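Local coordinates for protein type III Pentaketide Synthase (Neurospora crassa, PDB 3EUO) that builds pentaketides as a type III polyketide synthase, and probably acts as an acyltransferase of the chalcone and stilbene synthase family, at residues 110-115 and 241-246; 152-157 and 224-229; 260-265 and 300-305. All blocks are in the same frame, centred on the assembly; numbering follows the deposited sequence.

Contact 1: residues 110-115 and 241-246; sequences TCTDSA and LGFDVD
Phe243 brings the CD2-CE2 edge of its ring up against the loop at Cys111 and Thr112. This ties the turn after strand 105-109 to the antiparallel pair 241-246/249-254, which a strand of the second subunit extends, in this thiolase-like fold. CG of Phe243 lies roughly anti to the backbone N (chi1 -153°), which carries the ring off the strand toward the loop. The carbonyl oxygen of Cys111 sits close to the ring plane, with O 3.2 Å from CE2 of Phe243. CG2 of Thr112 meets the same edge, 3.8 Å from CE2 of Phe243. The sulfur comes in obliquely: Cys111 SG is 4.7 Å from the centroid of the Phe243 ring and 56° off its normal, a sulfur-aromatic contact. An alanine in place of Phe243 is likely to open a gap beside the loop, leaving Cys111 SG and Thr112 CG2 without their aromatic neighbour. The Phe243 ring also meets that of Trp250 on the neighbouring strand, the planes little inclined, and Asn116 of the second subunit packs on both Cys111 and Phe243. Thr112 turns its hydroxyl away to Glu175 and Val176; Glu175 OE1 also bonds Cys111 N and Thr110 OG1, so one carboxylate oxygen holds three polar atoms of the loop. Within the loop an ST turn adds a brace: Thr112 N gives a nearly straight bond to Thr110 OG1 at 3.2 Å.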
loop_
_atom_site.group_PDB
_atom_site.type_symbol
_atom_site.label_atom_id
_atom_site.label_comp_id
_atom_site.label_asym_id
_atom_site.label_seq_id
_atom_site.Cartn_x
_atom_site.Cartn_y
_atom_site.Cartn_z
ATOM N N THR A 110 -4.615 4.082 4.292
ATOM C CA THR A 110 -6.049 3.957 4.554
ATOM C C THR A 110 -6.419 2.482 4.508
ATOM O O THR A 110 -5.785 1.715 3.794
ATOM C CB THR A 110 -6.927 4.747 3.544
ATOM O OG1 THR A 110 -8.295 4.726 3.984
ATOM C CG2 THR A 110 -6.834 4.162 2.121
ATOM N N CYS A 111 -7.424 2.081 5.277
ATOM C CA CYS A 111 -7.975 0.734 5.102
ATOM C C CYS A 111 -9.446 0.795 4.695
ATOM O O CYS A 111 -10.114 -0.237 4.643
ATOM C CB CYS A 111 -7.787 -0.106 6.366
ATOM S SG CYS A 111 -8.688 0.537 7.777
ATOM N N THR A 112 -9.934 1.997 4.390
ATOM C CA THR A 112 -11.368 2.193 4.124
ATOM C C THR A 112 -11.665 2.630 2.678
ATOM O O THR A 112 -12.754 3.145 2.360
ATOM C CB THR A 112 -11.992 3.151 5.147
ATOM O OG1 THR A 112 -11.180 4.327 5.273
ATOM C CG2 THR A 112 -12.105 2.466 6.509
ATOM N N ASP A 113 -10.684 2.395 1.815
ATOM C CA ASP A 113 -10.805 2.604 0.380
ATOM C C ASP A 113 -9.881 1.669 -0.394
ATOM O O ASP A 113 -8.842 1.232 0.110
ATOM C CB ASP A 113 -10.452 4.048 0.000
ATOM C CG ASP A 113 -10.868 4.389 -1.426
ATOM O OD1 ASP A 113 -12.053 4.162 -1.753
ATOM O OD2 ASP A 113 -10.028 4.875 -2.214
ATOM N N SER A 114 -10.268 1.387 -1.633
ATOM C CA SER A 114 -9.386 0.771 -2.619
ATOM C C SER A 114 -9.643 1.468 -3.945
ATOM O O SER A 114 -10.797 1.662 -4.333
ATOM C CB SER A 114 -9.678 -0.722 -2.762
ATOM O OG SER A 114 -8.893 -1.280 -3.798
ATOM N N ALA A 115 -8.570 1.848 -4.636
ATOM C CA ALA A 115 -8.692 2.636 -5.861
ATOM C C ALA A 115 -7.408 2.563 -6.658
ATOM O O ALA A 115 -6.346 2.381 -6.085
ATOM C CB ALA A 115 -9.009 4.100 -5.529
ATOM N N LEU A 241 -7.907 -10.042 14.536
ATOM C CA LEU A 241 -8.088 -8.651 14.142
ATOM C C LEU A 241 -7.869 -8.522 12.648
ATOM O O LEU A 241 -6.836 -8.928 12.124
ATOM C CB LEU A 241 -7.116 -7.746 14.910
ATOM C CG LEU A 241 -7.342 -6.236 14.873
ATOM C CD1 LEU A 241 -8.765 -5.864 15.302
ATOM C CD2 LEU A 241 -6.322 -5.538 15.756
ATOM N N GLY A 242 -8.854 -7.954 11.966
ATOM C CA GLY A 242 -8.825 -7.893 10.513
ATOM C C GLY A 242 -9.909 -7.016 9.937
ATOM O O GLY A 242 -10.746 -6.475 10.665
ATOM N N PHE A 243 -9.890 -6.884 8.614
ATOM C CA PHE A 243 -10.829 -6.028 7.896
ATOM C C PHE A 243 -10.924 -6.657 6.505
ATOM O O PHE A 243 -10.036 -6.479 5.671
ATOM C CB PHE A 243 -10.291 -4.586 7.852
ATOM C CG PHE A 243 -11.355 -3.515 7.745
ATOM C CD1 PHE A 243 -12.596 -3.651 8.369
ATOM C CD2 PHE A 243 -11.080 -2.332 7.060
ATOM C CE1 PHE A 243 -13.556 -2.645 8.280
ATOM C CE2 PHE A 243 -12.040 -1.316 6.964
ATOM C CZ PHE A 243 -13.277 -1.471 7.575
ATOM N N ASP A 244 -11.966 -7.453 6.289
ATOM C CA ASP A 244 -12.036 -8.306 5.098
ATOM C C ASP A 244 -12.854 -7.663 3.997
ATOM O O ASP A 244 -14.002 -7.259 4.228
ATOM C CB ASP A 244 -12.650 -9.670 5.437
ATOM C CG ASP A 244 -11.834 -10.466 6.447
ATOM O OD1 ASP A 244 -10.604 -10.274 6.559
ATOM O OD2 ASP A 244 -12.440 -11.330 7.121
ATOM N N VAL A 245 -12.286 -7.609 2.791
ATOM C CA VAL A 245 -12.994 -7.045 1.639
ATOM C C VAL A 245 -14.310 -7.788 1.382
ATOM O O VAL A 245 -14.413 -9.001 1.614
ATOM C CB VAL A 245 -12.118 -6.982 0.366
ATOM C CG1 VAL A 245 -12.031 -8.352 -0.335
ATOM C CG2 VAL A 245 -12.638 -5.897 -0.576
ATOM N N ASP A 246 -15.298 -7.039 0.904
ATOM C CA ASP A 246 -16.685 -7.492 0.820
ATOM C C ASP A 246 -17.399 -6.657 -0.234
ATOM O O ASP A 246 -17.029 -5.502 -0.450
ATOM C CB ASP A 246 -17.379 -7.276 2.169
ATOM C CG ASP A 246 -18.657 -8.070 2.303
ATOM O OD1 ASP A 246 -18.584 -9.246 2.710
ATOM O OD2 ASP A 246 -19.743 -7.514 2.017
#

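Contact 2: residues 152-157 and 224-229; sequences TAANLC and YDLLGW
One face of the Trp229 indole carries the methyl of Ala154, and at the ring edge, in the indole plane, sits a water. The methyl stands over the six-membered ring, with Ala154 CB 4.0 Å from its centroid and 25° off the normal, a CH-pi contact. Its closest ring atom is the outer corner, Trp229 CH2, 3.6 Å from Ala154 CB. The Asn155 amide crosses the indole obliquely, the two planes 70° apart, and its OD1 lies 3.7 Å from CZ2 of Trp229. The water joins the two polar groups: it accepts from Trp229 NE1 at 2.9 Å and donates to Asn155 OD1 at 2.7 Å. The other end of the amide, ND2, bonds Glu134 of the second subunit, so the amide is held at both ends and its rotation is set.

Helix 145-162 runs here between sheet strands, as in the central helical layer of the thiolase fold: Ala153 faces strands 105-109 and 168-175, whereas Ala154 faces strand 224-233. The segment axes approach to 10.3 Å at 115°, and the methyl of Ala154 occupies the space between them. Leu226 and Trp229 both point at the helix although three residues apart, because Leu227 and Gly228 together face Met375 in a classic beta bulge. Leu226, its CG anti to the backbone N, reaches the methyl from beside the indole, with CD2 3.8 Å from Ala154 CB. Leu3 fills in nearby, touching both Ala154 and Trp229.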
loop_
_atom_site.group_PDB
_atom_site.type_symbol
_atom_site.label_atom_id
_atom_site.label_comp_id
_atom_site.label_asym_id
_atom_site.label_seq_id
_atom_site.Cartn_x
_atom_site.Cartn_y
_atom_site.Cartn_z
ATOM N N THR A 152 7.980 4.062 7.992
ATOM C CA THR A 152 8.329 3.934 6.582
ATOM C C THR A 152 8.930 5.250 6.083
ATOM O O THR A 152 9.986 5.242 5.465
ATOM C CB THR A 152 7.120 3.532 5.732
ATOM O OG1 THR A 152 6.616 2.276 6.209
ATOM C CG2 THR A 152 7.515 3.388 4.257
ATOM N N ALA A 153 8.266 6.366 6.385
ATOM C CA ALA A 153 8.800 7.696 6.081
ATOM C C ALA A 153 10.201 7.928 6.663
ATOM O O ALA A 153 11.042 8.543 6.011
ATOM C CB ALA A 153 7.852 8.780 6.553
ATOM N N ALA A 154 10.443 7.446 7.885
ATOM C CA ALA A 154 11.757 7.588 8.518
ATOM C C ALA A 154 12.831 6.875 7.703
ATOM O O ALA A 154 13.894 7.437 7.439
ATOM C CB ALA A 154 11.732 7.059 9.955
ATOM N N ASN A 155 12.546 5.641 7.292
ATOM C CA ASN A 155 13.474 4.881 6.453
ATOM C C ASN A 155 13.733 5.587 5.116
ATOM O O ASN A 155 14.869 5.651 4.648
ATOM C CB ASN A 155 12.940 3.465 6.202
ATOM C CG ASN A 155 12.929 2.603 7.459
ATOM O OD1 ASN A 155 13.711 2.819 8.386
ATOM N ND2 ASN A 155 12.060 1.590 7.473
ATOM N N LEU A 156 12.672 6.138 4.527
ATOM C CA LEU A 156 12.779 6.852 3.257
ATOM C C LEU A 156 13.592 8.144 3.408
ATOM O O LEU A 156 14.438 8.456 2.561
ATOM C CB LEU A 156 11.383 7.127 2.676
ATOM C CG LEU A 156 10.551 5.896 2.282
ATOM C CD1 LEU A 156 9.153 6.341 1.905
ATOM C CD2 LEU A 156 11.193 5.126 1.123
ATOM N N CYS A 157 13.345 8.882 4.489
ATOM C CA CYS A 157 14.163 10.059 4.813
ATOM C C CYS A 157 15.642 9.688 4.859
ATOM O O CYS A 157 16.483 10.372 4.276
ATOM C CB CYS A 157 13.759 10.660 6.162
ATOM S SG CYS A 157 12.344 11.763 6.110
ATOM N N TYR A 224 8.587 17.610 17.137
ATOM C CA TYR A 224 9.160 16.409 17.734
ATOM C C TYR A 224 10.366 15.988 16.918
ATOM O O TYR A 224 10.380 16.175 15.701
ATOM C CB TYR A 224 8.169 15.241 17.708
ATOM C CG TYR A 224 6.859 15.449 18.432
ATOM C CD1 TYR A 224 6.778 15.327 19.824
ATOM C CD2 TYR A 224 5.691 15.724 17.727
ATOM C CE1 TYR A 224 5.569 15.502 20.496
ATOM C CE2 TYR A 224 4.470 15.895 18.391
ATOM C CZ TYR A 224 4.421 15.780 19.775
ATOM O OH TYR A 224 3.215 15.948 20.428
ATOM N N ASP A 225 11.368 15.426 17.586
ATOM C CA ASP A 225 12.426 14.679 16.906
ATOM C C ASP A 225 12.095 13.189 16.992
ATOM O O ASP A 225 11.671 12.705 18.041
ATOM C CB ASP A 225 13.782 14.948 17.552
ATOM C CG ASP A 225 14.198 16.402 17.460
ATOM O OD1 ASP A 225 14.220 16.950 16.338
ATOM O OD2 ASP A 225 14.505 16.995 18.511
ATOM N N LEU A 226 12.263 12.465 15.886
ATOM C CA LEU A 226 11.994 11.027 15.880
ATOM C C LEU A 226 13.303 10.286 16.153
ATOM O O LEU A 226 14.232 10.356 15.356
ATOM C CB LEU A 226 11.365 10.591 14.549
ATOM C CG LEU A 226 11.099 9.101 14.308
ATOM C CD1 LEU A 226 10.273 8.461 15.425
ATOM C CD2 LEU A 226 10.424 8.901 12.949
ATOM N N LEU A 227 13.371 9.589 17.287
ATOM C CA LEU A 227 14.640 9.010 17.739
ATOM C C LEU A 227 14.791 7.533 17.426
ATOM O O LEU A 227 15.900 7.040 17.215
ATOM C CB LEU A 227 14.832 9.233 19.243
ATOM C CG LEU A 227 14.825 10.686 19.738
ATOM C CD1 LEU A 227 15.033 10.728 21.249
ATOM C CD2 LEU A 227 15.864 11.534 19.020
ATOM N N GLY A 228 13.679 6.817 17.423
ATOM C CA GLY A 228 13.730 5.389 17.198
ATOM C C GLY A 228 12.350 4.795 17.105
ATOM O O GLY A 228 11.344 5.474 17.346
ATOM N N TRP A 229 12.311 3.518 16.758
ATOM C CA TRP A 229 11.050 2.842 16.513
ATOM C C TRP A 229 11.223 1.350 16.656
ATOM O O TRP A 229 12.333 0.822 16.483
ATOM C CB TRP A 229 10.506 3.188 15.118
ATOM C CG TRP A 229 11.521 3.048 14.023
ATOM C CD1 TRP A 229 11.814 1.921 13.322
ATOM C CD2 TRP A 229 12.373 4.079 13.506
ATOM N NE1 TRP A 229 12.795 2.179 12.390
ATOM C CE2 TRP A 229 13.158 3.497 12.485
ATOM C CE3 TRP A 229 12.551 5.437 13.810
ATOM C CZ2 TRP A 229 14.119 4.226 11.765
ATOM C CZ3 TRP A 229 13.506 6.165 13.092
ATOM C CH2 TRP A 229 14.276 5.552 12.084
HETATM O O HOH W 1 14.235 0.914 10.256
#

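Contact 3: residues 260-265 and 300-305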
loop_
_atom_site.group_PDB
_atom_site.type_symbol
_atom_site.label_atom_id
_atom_site.label_comp_id
_atom_site.label_asym_id
_atom_site.label_seq_id
_atom_site.Cartn_x
_atom_site.Cartn_y
_atom_site.Cartn_z
ATOM N N VAL A 260 -6.191 -8.597 25.485
ATOM C CA VAL A 260 -5.236 -9.394 26.248
ATOM C C VAL A 260 -3.897 -9.483 25.518
ATOM O O VAL A 260 -2.848 -9.247 26.121
ATOM C CB VAL A 260 -5.796 -10.799 26.611
ATOM C CG1 VAL A 260 -4.691 -11.709 27.122
ATOM C CG2 VAL A 260 -6.896 -10.672 27.665
ATOM N N LEU A 261 -3.945 -9.795 24.220
ATOM C CA LEU A 261 -2.735 -9.908 23.396
ATOM C C LEU A 261 -1.997 -8.571 23.294
ATOM O O LEU A 261 -0.769 -8.522 23.408
ATOM C CB LEU A 261 -3.071 -10.446 22.000
ATOM C CG LEU A 261 -3.657 -11.865 21.899
ATOM C CD1 LEU A 261 -4.232 -12.112 20.506
ATOM C CD2 LEU A 261 -2.630 -12.936 22.259
ATOM N N ALA A 262 -2.761 -7.499 23.100
ATOM C CA ALA A 262 -2.210 -6.147 23.029
ATOM C C ALA A 262 -1.532 -5.772 24.338
ATOM O O ALA A 262 -0.365 -5.367 24.343
ATOM C CB ALA A 262 -3.295 -5.150 22.685
ATOM N N LYS A 263 -2.248 -5.946 25.450
ATOM C CA LYS A 263 -1.705 -5.617 26.768
ATOM C C LYS A 263 -0.378 -6.336 27.002
ATOM O O LYS A 263 0.578 -5.732 27.485
ATOM C CB LYS A 263 -2.705 -5.956 27.877
ATOM C CG LYS A 263 -2.246 -5.535 29.272
ATOM C CD LYS A 263 -3.246 -5.930 30.337
ATOM C CE LYS A 263 -2.705 -5.624 31.731
ATOM N NZ LYS A 263 -3.716 -5.900 32.785
ATOM N N ALA A 264 -0.331 -7.618 26.635
ATOM C CA ALA A 264 0.856 -8.461 26.812
ATOM C C ALA A 264 2.064 -8.023 25.982
ATOM O O ALA A 264 3.209 -8.310 26.345
ATOM C CB ALA A 264 0.514 -9.926 26.518
ATOM N N SER A 265 1.815 -7.338 24.871
ATOM C CA SER A 265 2.894 -6.939 23.966
ATOM C C SER A 265 3.628 -5.663 24.387
ATOM O O SER A 265 4.739 -5.410 23.914
ATOM C CB SER A 265 2.370 -6.779 22.535
ATOM O OG SER A 265 1.552 -5.629 22.421
ATOM N N ALA A 300 -11.413 1.299 24.902
ATOM C CA ALA A 300 -11.155 1.717 26.285
ATOM C C ALA A 300 -10.230 0.755 27.028
ATOM O O ALA A 300 -9.391 1.193 27.821
ATOM C CB ALA A 300 -12.448 1.927 27.054
ATOM N N THR A 301 -10.369 -0.544 26.753
ATOM C CA THR A 301 -9.538 -1.557 27.408
ATOM C C THR A 301 -8.070 -1.431 27.025
ATOM O O THR A 301 -7.200 -1.908 27.751
ATOM C CB THR A 301 -10.011 -3.000 27.124
ATOM O OG1 THR A 301 -9.806 -3.312 25.742
ATOM C CG2 THR A 301 -11.488 -3.165 27.468
ATOM N N ILE A 302 -7.796 -0.810 25.877
ATOM C CA ILE A 302 -6.420 -0.590 25.441
ATOM C C ILE A 302 -5.738 0.432 26.346
ATOM O O ILE A 302 -4.590 0.244 26.767
ATOM C CB ILE A 302 -6.341 -0.124 23.957
ATOM C CG1 ILE A 302 -6.974 -1.166 23.019
ATOM C CG2 ILE A 302 -4.890 0.197 23.559
ATOM C CD1 ILE A 302 -6.391 -2.571 23.129
ATOM N N LEU A 303 -6.457 1.508 26.644
ATOM C CA LEU A 303 -5.942 2.559 27.508
ATOM C C LEU A 303 -5.810 2.076 28.946
ATOM O O LEU A 303 -4.749 2.225 29.549
ATOM C CB LEU A 303 -6.808 3.816 27.430
ATOM C CG LEU A 303 -6.950 4.439 26.033
ATOM C CD1 LEU A 303 -7.896 5.615 26.077
ATOM C CD2 LEU A 303 -5.590 4.840 25.446
ATOM N N SER A 304 -6.872 1.489 29.494
ATOM C CA SER A 304 -6.803 0.978 30.870
ATOM C C SER A 304 -5.781 -0.159 30.976
ATOM O O SER A 304 -5.067 -0.263 31.971
ATOM C CB SER A 304 -8.183 0.548 31.385
ATOM O OG SER A 304 -8.743 -0.466 30.571
ATOM N N GLY A 305 -5.700 -0.992 29.939
ATOM C CA GLY A 305 -4.686 -2.043 29.863
ATOM C C GLY A 305 -3.256 -1.524 29.889
ATOM O O GLY A 305 -2.391 -2.111 30.548
#
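The apolar part of this contact is small and made end to end: the methyl CB of Ala262 meets CD1 of Ile302 at 4.1 Å. Ile302 gets there by its longer branch. CG1 lies anti to the carbonyl carbon, and a further turn at chi2 (-56°) swings CD1 across to helix 258-277.

A second kind of touch is a lysine chain laid along a glycine backbone. Lys263 is extended from CB to NZ, and its methylenes run alongside Gly305, with both CG and CE of Lys263 3.7 Å from Gly305 O. These are van der Waals contacts of aliphatic carbon with a backbone carbonyl. Gly305 has no side chain, so the lysine chain lies directly against its backbone, and the helices come close at this point: Lys263 CA and Gly305 CA are 5.6 Å apart.

The pairing is a helix-helix contact in the C-terminal half of the thiolase-like fold, where each helix also rests on the sheet. Ala262 and Ser265 touch Phe365 of strand 359-366, and Ile302 touches Met295 of 292-295, an edge strand of the sheet within this chain.

Hydrogen bonds hold the parts in place without crossing between the two segments. The ammonium of Lys263 runs past Gly305 to Ser308 OG, one turn further along helix 300-310, which anchors the extended chain at its far end. On the other helix Ser265 folds its hydroxyl back onto the backbone: OG gives a bond to Ala262 O at 2.7 Å, in the carbonyl plane and on a lone pair, the C=O...OG angle being 129°. Ala262 O also accepts from Ser265 N at 3.0 Å, so two donors from one residue grip this oxygen.

Overall arrangement
The three contacts do not touch one another. Contact 2 is nested along the chain inside the loop closed by contact 1, and strands 224-233 and 241-246 follow each other in sequence, yet the contact centres are 26 Å apart. Contacts 1 and 3 come nearest, with about 7 Å between their closest atoms; contact 3 keeps about 12 Å from contact 2. Contacts 1 and 2 each join the N-terminal family region to the C-terminal one and also meet the second subunit, whereas contact 3 stays within the C-terminal region and touches no other chain. Cys143, oxidised to 3-sulfinoalanine and probably the nucleophile as in chalcone synthases, lies just ahead of helix 145-162, which supplies contact 2.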